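Local coordinates for protein beta-galactoside alpha-2,6-sialyltransferase (Photobacterium sp., PDB 2Z4T) that transfers sialic acid from CMP-sialic acid to galactosides such as lactose in alpha-2,6 linkage, using a GT-B fold, at residues E372-Q377 and G409-L414; S389-L394 and D502-E507; F462-S467 and N496-A501. All blocks are in the same frame, centred on the assembly; numbering follows the deposited sequence.

Interaction 1: residues E372-Q377 and G409-L414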
# COMPACT_ATOMS: atom_id res chain seq x y z
N GLU A 372 2.69 -25.64 14.37
CA GLU A 372 3.08 -26.95 13.85
C GLU A 372 1.85 -27.69 13.36
O GLU A 372 1.90 -28.41 12.35
CB GLU A 372 3.86 -27.77 14.87
CG GLU A 372 5.19 -27.12 15.20
CD GLU A 372 6.00 -27.87 16.24
OE1 GLU A 372 5.40 -28.57 17.10
OE2 GLU A 372 7.25 -27.75 16.21
N TYR A 373 0.74 -27.48 14.07
CA TYR A 373 -0.53 -28.08 13.73
C TYR A 373 -1.03 -27.48 12.41
O TYR A 373 -1.57 -28.19 11.55
CB TYR A 373 -1.53 -27.85 14.87
CG TYR A 373 -2.96 -28.10 14.49
CD1 TYR A 373 -3.42 -29.40 14.22
CD2 TYR A 373 -3.86 -27.05 14.38
CE1 TYR A 373 -4.74 -29.63 13.86
CE2 TYR A 373 -5.20 -27.27 14.01
CZ TYR A 373 -5.63 -28.56 13.76
OH TYR A 373 -6.94 -28.79 13.40
N TYR A 374 -0.80 -26.17 12.25
CA TYR A 374 -1.09 -25.46 11.01
C TYR A 374 -0.27 -26.02 9.85
O TYR A 374 -0.78 -26.17 8.74
CB TYR A 374 -0.87 -23.95 11.17
CG TYR A 374 -2.12 -23.19 11.56
CD1 TYR A 374 -2.81 -23.50 12.74
CD2 TYR A 374 -2.62 -22.18 10.74
CE1 TYR A 374 -3.99 -22.81 13.09
CE2 TYR A 374 -3.81 -21.48 11.08
CZ TYR A 374 -4.48 -21.80 12.26
OH TYR A 374 -5.63 -21.12 12.60
N ALA A 375 1.00 -26.34 10.09
CA ALA A 375 1.80 -26.88 9.03
C ALA A 375 1.27 -28.25 8.63
O ALA A 375 1.08 -28.54 7.44
CB ALA A 375 3.23 -26.97 9.44
N LYS A 376 1.00 -29.09 9.63
CA LYS A 376 0.60 -30.46 9.37
C LYS A 376 -0.75 -30.51 8.64
O LYS A 376 -0.93 -31.31 7.72
CB LYS A 376 0.66 -31.31 10.65
CG LYS A 376 -0.17 -32.61 10.63
CD LYS A 376 0.11 -33.47 11.87
CE LYS A 376 -1.14 -34.15 12.45
NZ LYS A 376 -1.61 -35.23 11.56
N GLN A 377 -1.67 -29.63 9.00
CA GLN A 377 -2.95 -29.52 8.31
C GLN A 377 -2.86 -29.06 6.84
O GLN A 377 -3.57 -29.59 5.96
CB GLN A 377 -3.92 -28.64 9.09
CG GLN A 377 -4.43 -29.29 10.39
CD GLN A 377 -4.93 -30.74 10.22
OE1 GLN A 377 -5.84 -31.00 9.43
NE2 GLN A 377 -4.33 -31.67 10.96
N GLY A 409 6.28 -17.83 8.51
CA GLY A 409 7.46 -18.16 9.29
C GLY A 409 7.74 -19.65 9.22
O GLY A 409 7.88 -20.21 8.14
N ILE A 410 7.78 -20.28 10.39
CA ILE A 410 8.17 -21.68 10.49
C ILE A 410 7.14 -22.60 9.85
O ILE A 410 7.46 -23.74 9.53
CB ILE A 410 8.52 -22.07 11.96
CG1 ILE A 410 9.90 -22.74 12.03
CG2 ILE A 410 7.39 -22.86 12.66
CD1 ILE A 410 10.00 -24.27 11.55
N ILE A 411 5.92 -22.11 9.62
CA ILE A 411 4.88 -22.89 8.92
C ILE A 411 5.28 -23.14 7.48
O ILE A 411 5.16 -24.26 6.97
CB ILE A 411 3.51 -22.17 8.92
CG1 ILE A 411 2.99 -22.01 10.34
CG2 ILE A 411 2.51 -22.94 8.07
CD1 ILE A 411 1.73 -21.23 10.43
N ASN A 412 5.77 -22.08 6.84
CA ASN A 412 6.23 -22.16 5.47
C ASN A 412 7.42 -23.09 5.31
O ASN A 412 7.44 -23.89 4.37
CB ASN A 412 6.52 -20.77 4.90
CG ASN A 412 5.27 -19.90 4.84
OD1 ASN A 412 4.16 -20.41 4.92
ND2 ASN A 412 5.44 -18.60 4.67
N THR A 413 8.38 -23.05 6.23
CA THR A 413 9.53 -23.94 6.05
C THR A 413 9.13 -25.42 6.23
O THR A 413 9.56 -26.27 5.46
CB THR A 413 10.83 -23.50 6.84
OG1 THR A 413 10.87 -24.14 8.12
CG2 THR A 413 10.91 -21.98 7.01
N LEU A 414 8.27 -25.71 7.22
CA LEU A 414 7.76 -27.06 7.43
C LEU A 414 7.03 -27.62 6.21
O LEU A 414 7.27 -28.77 5.82
CB LEU A 414 6.85 -27.12 8.66
CG LEU A 414 7.56 -27.02 10.01
CD1 LEU A 414 6.59 -26.68 11.10
CD2 LEU A 414 8.32 -28.33 10.35
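A375 and L414 meet through their first side-chain carbons: the two CB atoms are 3.7 Å apart, and L414 CD1 closes on A375 CB at 3.8 Å. I411 extends the apolar interface, its two branches meeting different residues. Its CG1 stands anti to the carbonyl carbon (chi1 -63°) and the chain runs on extended (chi2 175°), which carries CD1 to 3.8 Å from Y374 CB, while CG2 comes within 4.1 Å of A375 CA. The exposed E372 comes nearest L414 with its aliphatic CG, which lies 4.4 Å from L414 CD1, a loose contact.

Backbone geometry accounts for the closeness. The short helical segments cross at -36° with their axes 8.8 Å apart, and A375 CA lies 5.0 Å from I411 CA; the methyl of A375 is small enough for that approach. No hydrogen bond spans the segments.

Of the outside partners, R371 and Q378 of helix 371-386 also touch I411, and the I411 side chain lies about 7 Å from that of the CMP-binding H405. Helices 371-386 and 410-417 are successive connections between parallel strands, an arrangement characteristic of the Rossmann-like, nucleotide-binding domain of a GT-B glycosyltransferase.

Interaction 2: residues S389-L394 and D502-E507; sequences SSPHYL and DLPNCE
H392 reaches across to L503 and P504 with the outer side of its imidazole. From CB, whose bond points toward 502-507, chi1 of -49° sets CG beside the backbone N. Beyond CG, CD2 has two neighbours: L503 CD2 at 3.6 Å, and P504 CD at 4.1 Å, the latter at the ring edge near its plane. CE1 is farther from the same L503 methyl, at 4.2 Å. At the tip, NE2 lies 3.4 Å from L503 CD2, which approaches the ring obliquely, and is hydrogen-bonded at 2.8 Å to a water lying in the ring plane. The water's long bond to D502 O is doubtful, D502 being modelled in two conformers. Within its own segment, P391 CG lies over one face, displaced toward the rim of the ring.

The ring is presented by a type I beta turn from S390 to Y393, combined with an ST turn in which S390 OG accepts from H392 N (2.9 Å, N-H...O angle 157°); S390 OG is also hydrogen-bonded to N384. The turn belongs to the loop between helix 371-386 and strand 399-403, and it meets the C-terminal loop that follows edge strand 498-499.

Before H392 in the chain, P391 lies alongside P504, their rings running opposite ways, with P391 CD 4.1 Å from P504 CG. S390 CB approaches C506 SG more loosely, at 4.5 Å; that sulfur forms the disulfide with C511.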
# COMPACT_ATOMS: atom_id res chain seq x y z
N SER A 389 -6.56 -40.65 -4.45
CA SER A 389 -7.45 -41.32 -3.51
C SER A 389 -8.32 -40.33 -2.72
O SER A 389 -9.03 -40.73 -1.80
CB SER A 389 -6.66 -42.22 -2.57
OG SER A 389 -5.85 -41.46 -1.70
N SER A 390 -8.27 -39.05 -3.08
CA SER A 390 -9.15 -38.05 -2.47
C SER A 390 -10.22 -37.49 -3.42
O SER A 390 -9.94 -37.27 -4.61
CB SER A 390 -8.35 -36.88 -1.90
OG SER A 390 -9.21 -35.78 -1.57
N PRO A 391 -11.42 -37.22 -2.89
CA PRO A 391 -12.42 -36.53 -3.72
C PRO A 391 -12.02 -35.09 -4.10
O PRO A 391 -12.58 -34.55 -5.05
CB PRO A 391 -13.69 -36.53 -2.85
CG PRO A 391 -13.22 -36.75 -1.44
CD PRO A 391 -11.93 -37.52 -1.53
N HIS A 392 -11.06 -34.49 -3.40
CA HIS A 392 -10.60 -33.13 -3.74
C HIS A 392 -9.47 -33.07 -4.77
O HIS A 392 -8.99 -32.00 -5.13
CB HIS A 392 -10.27 -32.33 -2.47
CG HIS A 392 -11.37 -32.41 -1.46
ND1 HIS A 392 -12.60 -31.81 -1.65
CD2 HIS A 392 -11.46 -33.09 -0.29
CE1 HIS A 392 -13.39 -32.10 -0.64
NE2 HIS A 392 -12.72 -32.87 0.20
N TYR A 393 -9.08 -34.25 -5.24
CA TYR A 393 -8.07 -34.39 -6.27
C TYR A 393 -8.33 -33.39 -7.37
O TYR A 393 -9.46 -33.26 -7.83
CB TYR A 393 -8.14 -35.81 -6.86
CG TYR A 393 -7.11 -36.10 -7.91
CD1 TYR A 393 -5.76 -35.80 -7.70
CD2 TYR A 393 -7.47 -36.69 -9.13
CE1 TYR A 393 -4.79 -36.08 -8.67
CE2 TYR A 393 -6.50 -36.97 -10.10
CZ TYR A 393 -5.17 -36.66 -9.86
OH TYR A 393 -4.22 -36.95 -10.80
N LEU A 394 -7.29 -32.69 -7.81
CA LEU A 394 -7.47 -31.70 -8.88
C LEU A 394 -8.02 -32.29 -10.19
O LEU A 394 -8.68 -31.58 -10.94
CB LEU A 394 -6.20 -30.88 -9.09
CG LEU A 394 -5.91 -29.94 -7.91
CD1 LEU A 394 -4.61 -29.17 -8.08
CD2 LEU A 394 -7.06 -28.98 -7.67
N ASP A 502 -13.31 -32.80 8.92
CA ASP A 502 -13.69 -32.34 7.55
C ASP A 502 -13.02 -32.98 6.33
O ASP A 502 -13.71 -33.52 5.47
CB ASP A 502 -13.97 -30.85 7.37
CG ASP A 502 -15.00 -30.56 6.24
OD1 ASP A 502 -15.75 -29.56 6.32
OD2 ASP A 502 -15.06 -31.31 5.25
N LEU A 503 -11.69 -32.95 6.25
CA LEU A 503 -11.07 -33.51 5.05
C LEU A 503 -10.53 -34.89 5.38
O LEU A 503 -10.18 -35.16 6.53
CB LEU A 503 -9.94 -32.62 4.55
CG LEU A 503 -10.27 -31.24 4.02
CD1 LEU A 503 -8.95 -30.50 3.77
CD2 LEU A 503 -11.15 -31.28 2.76
N PRO A 504 -10.42 -35.77 4.36
CA PRO A 504 -9.83 -37.08 4.57
C PRO A 504 -8.39 -36.94 4.98
O PRO A 504 -7.73 -35.99 4.58
CB PRO A 504 -9.87 -37.73 3.18
CG PRO A 504 -10.66 -36.83 2.30
CD PRO A 504 -10.85 -35.53 2.97
N ASN A 505 -7.90 -37.87 5.78
CA ASN A 505 -6.52 -37.88 6.19
C ASN A 505 -5.61 -38.61 5.16
O ASN A 505 -5.65 -39.85 5.03
CB ASN A 505 -6.38 -38.48 7.59
CG ASN A 505 -4.98 -38.34 8.16
OD1 ASN A 505 -4.07 -37.81 7.50
ND2 ASN A 505 -4.79 -38.82 9.38
N CYS A 506 -4.78 -37.84 4.47
CA CYS A 506 -3.94 -38.38 3.43
C CYS A 506 -2.52 -38.67 3.90
O CYS A 506 -1.65 -38.95 3.08
CB CYS A 506 -3.91 -37.44 2.25
SG CYS A 506 -5.53 -37.09 1.58
N GLU A 507 -2.28 -38.63 5.21
CA GLU A 507 -0.89 -38.64 5.69
C GLU A 507 -0.14 -39.94 5.37
O GLU A 507 1.07 -39.91 5.10
CB GLU A 507 -0.78 -38.24 7.17
CG GLU A 507 -1.13 -39.31 8.18
CD GLU A 507 -1.34 -38.77 9.60
OE1 GLU A 507 -2.24 -39.31 10.30
OE2 GLU A 507 -0.63 -37.83 10.04
O HOH W 1 -14.09 -34.06 2.28

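Interaction 3: residues F462-S467 and N496-A501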
# COMPACT_ATOMS: atom_id res chain seq x y z
N PHE A 462 -10.53 -24.98 -4.99
CA PHE A 462 -11.25 -25.11 -3.73
C PHE A 462 -10.61 -24.26 -2.65
O PHE A 462 -9.42 -23.93 -2.73
CB PHE A 462 -11.39 -26.58 -3.28
CG PHE A 462 -10.09 -27.27 -2.97
CD1 PHE A 462 -9.48 -27.13 -1.72
CD2 PHE A 462 -9.48 -28.10 -3.90
CE1 PHE A 462 -8.26 -27.78 -1.42
CE2 PHE A 462 -8.27 -28.75 -3.62
CZ PHE A 462 -7.66 -28.59 -2.37
N ILE A 463 -11.41 -23.89 -1.66
CA ILE A 463 -10.93 -23.14 -0.53
C ILE A 463 -11.17 -23.96 0.73
O ILE A 463 -12.18 -24.64 0.84
CB ILE A 463 -11.63 -21.78 -0.43
CG1 ILE A 463 -11.36 -20.93 -1.67
CG2 ILE A 463 -11.20 -21.02 0.82
CD1 ILE A 463 -12.13 -19.62 -1.70
N VAL A 464 -10.25 -23.92 1.68
CA VAL A 464 -10.46 -24.70 2.88
C VAL A 464 -10.31 -23.77 4.06
O VAL A 464 -9.38 -22.97 4.11
CB VAL A 464 -9.48 -25.88 2.98
CG1 VAL A 464 -9.64 -26.60 4.32
CG2 VAL A 464 -9.70 -26.85 1.83
N PHE A 465 -11.25 -23.88 5.00
CA PHE A 465 -11.21 -23.10 6.21
C PHE A 465 -10.56 -23.87 7.34
O PHE A 465 -10.56 -25.10 7.36
CB PHE A 465 -12.62 -22.68 6.63
CG PHE A 465 -13.27 -21.72 5.69
CD1 PHE A 465 -13.34 -20.37 6.00
CD2 PHE A 465 -13.83 -22.16 4.50
CE1 PHE A 465 -13.95 -19.47 5.12
CE2 PHE A 465 -14.43 -21.27 3.61
CZ PHE A 465 -14.49 -19.92 3.92
N THR A 466 -10.04 -23.11 8.28
CA THR A 466 -9.39 -23.52 9.50
C THR A 466 -10.27 -24.31 10.50
O THR A 466 -11.46 -24.08 10.61
CB THR A 466 -8.85 -22.21 10.09
OG1 THR A 466 -7.50 -22.03 9.63
CG2 THR A 466 -8.97 -22.10 11.61
N SER A 467 -9.67 -25.25 11.20
CA SER A 467 -10.31 -25.98 12.28
C SER A 467 -9.32 -26.01 13.43
O SER A 467 -8.12 -25.94 13.21
CB SER A 467 -10.62 -27.42 11.86
OG SER A 467 -11.69 -27.48 10.95
N ASN A 496 -20.94 -26.21 0.23
CA ASN A 496 -19.62 -26.70 -0.17
C ASN A 496 -18.43 -26.24 0.68
O ASN A 496 -17.28 -26.55 0.34
CB ASN A 496 -19.32 -26.33 -1.63
CG ASN A 496 -20.42 -26.77 -2.60
OD1 ASN A 496 -21.33 -27.54 -2.27
ND2 ASN A 496 -20.34 -26.24 -3.82
N VAL A 497 -18.68 -25.47 1.74
CA VAL A 497 -17.60 -24.99 2.60
C VAL A 497 -16.85 -26.21 3.12
O VAL A 497 -17.49 -27.19 3.52
CB VAL A 497 -18.13 -24.20 3.81
CG1 VAL A 497 -17.08 -24.02 4.86
CG2 VAL A 497 -18.68 -22.85 3.37
N LEU A 498 -15.52 -26.16 3.12
CA LEU A 498 -14.71 -27.24 3.68
C LEU A 498 -13.95 -26.75 4.91
O LEU A 498 -13.45 -25.65 4.90
CB LEU A 498 -13.72 -27.76 2.63
CG LEU A 498 -14.37 -28.25 1.34
CD1 LEU A 498 -13.37 -28.36 0.18
CD2 LEU A 498 -15.10 -29.59 1.59
N PHE A 499 -13.83 -27.57 5.94
CA PHE A 499 -12.97 -27.23 7.06
C PHE A 499 -11.89 -28.27 7.08
O PHE A 499 -12.16 -29.39 6.72
CB PHE A 499 -13.75 -27.24 8.39
CG PHE A 499 -14.85 -26.25 8.44
CD1 PHE A 499 -14.59 -24.92 8.79
CD2 PHE A 499 -16.15 -26.63 8.10
CE1 PHE A 499 -15.61 -23.96 8.82
CE2 PHE A 499 -17.19 -25.69 8.12
CZ PHE A 499 -16.92 -24.36 8.48
N TRP A 500 -10.67 -27.93 7.50
CA TRP A 500 -9.54 -28.86 7.63
C TRP A 500 -9.94 -30.24 8.11
O TRP A 500 -9.29 -31.25 7.81
CB TRP A 500 -8.54 -28.34 8.66
CG TRP A 500 -7.56 -27.33 8.18
CD1 TRP A 500 -7.24 -27.04 6.88
CD2 TRP A 500 -6.73 -26.49 8.99
NE1 TRP A 500 -6.28 -26.06 6.84
CE2 TRP A 500 -5.95 -25.70 8.11
CE3 TRP A 500 -6.58 -26.32 10.37
CZ2 TRP A 500 -5.02 -24.76 8.57
CZ3 TRP A 500 -5.65 -25.38 10.83
CH2 TRP A 500 -4.89 -24.61 9.93
N ALA A 501 -11.08 -30.36 8.78
CA ALA A 501 -11.20 -31.49 9.70
C ALA A 501 -12.20 -32.70 9.68
O ALA A 501 -11.90 -33.66 10.40
CB ALA A 501 -11.02 -30.98 11.17
O HOH W 2 -14.67 -23.81 1.34
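F465 offers both of its backbone polar atoms to the facing segment. Its N donates to L498 O at 2.8 Å and almost straight (170° at the hydrogen), although the donor is tilted 24° from the carbonyl plane. F465 O in turn accepts from W500 N, also at 2.8 Å; the donor lies nearly in line with the C=O, and F499 CA adds a CA-H...O contact to the same oxygen.

This alternation, one residue bonded to the two flanking its partner F499, is the signature of a parallel pair. It pairs the two strands of the beta-alpha-beta unit 460-465, 481-488, 498-499.

Earlier in the strands a water replaces a direct bond, donating to I463 O (2.7 Å) and accepting from L498 N (3.1 Å). V464 is backbone-bonded to G446 and A448. R474 NH2 serves V497 O, and F499 N bonds D502 OD1 in the conformer given for D502.

F465 and F499 share a sheet face, with F465 CB 3.7 Å from F499 CD1. W500 is modelled in two conformers, and its contacts here are those of one: T466 CA stands over the six-membered ring in a CH-pi contact, 4.1 Å from its centroid, and V464 CG1 comes within 3.5 Å of W500 CD1.

How the interactions relate
All three contacts belong to the parallel-sheet domain, which contributes CMP-binding residues; helix 371-386 supplies one side of interaction 1 and touches residues of 2 and 3. Interactions 2 and 3 have centres about 12 Å apart; those of 1 and 3 are about 17 Å apart, and those of 1 and 2 about 19 Å. Along the chain, 1 closes before 3 opens, 3 is nested within the loop closed by 2, and the segments of 1 and 2 alternate. A K376-E507 salt bridge, a probable Y373 OH to S467 O hydrogen bond and, in the conformer given for W500, edge-to-face Y374 and W500 rings tie the C-terminal chain to a helix whose Y374 side chain lies about 10 Å from the bound CMP.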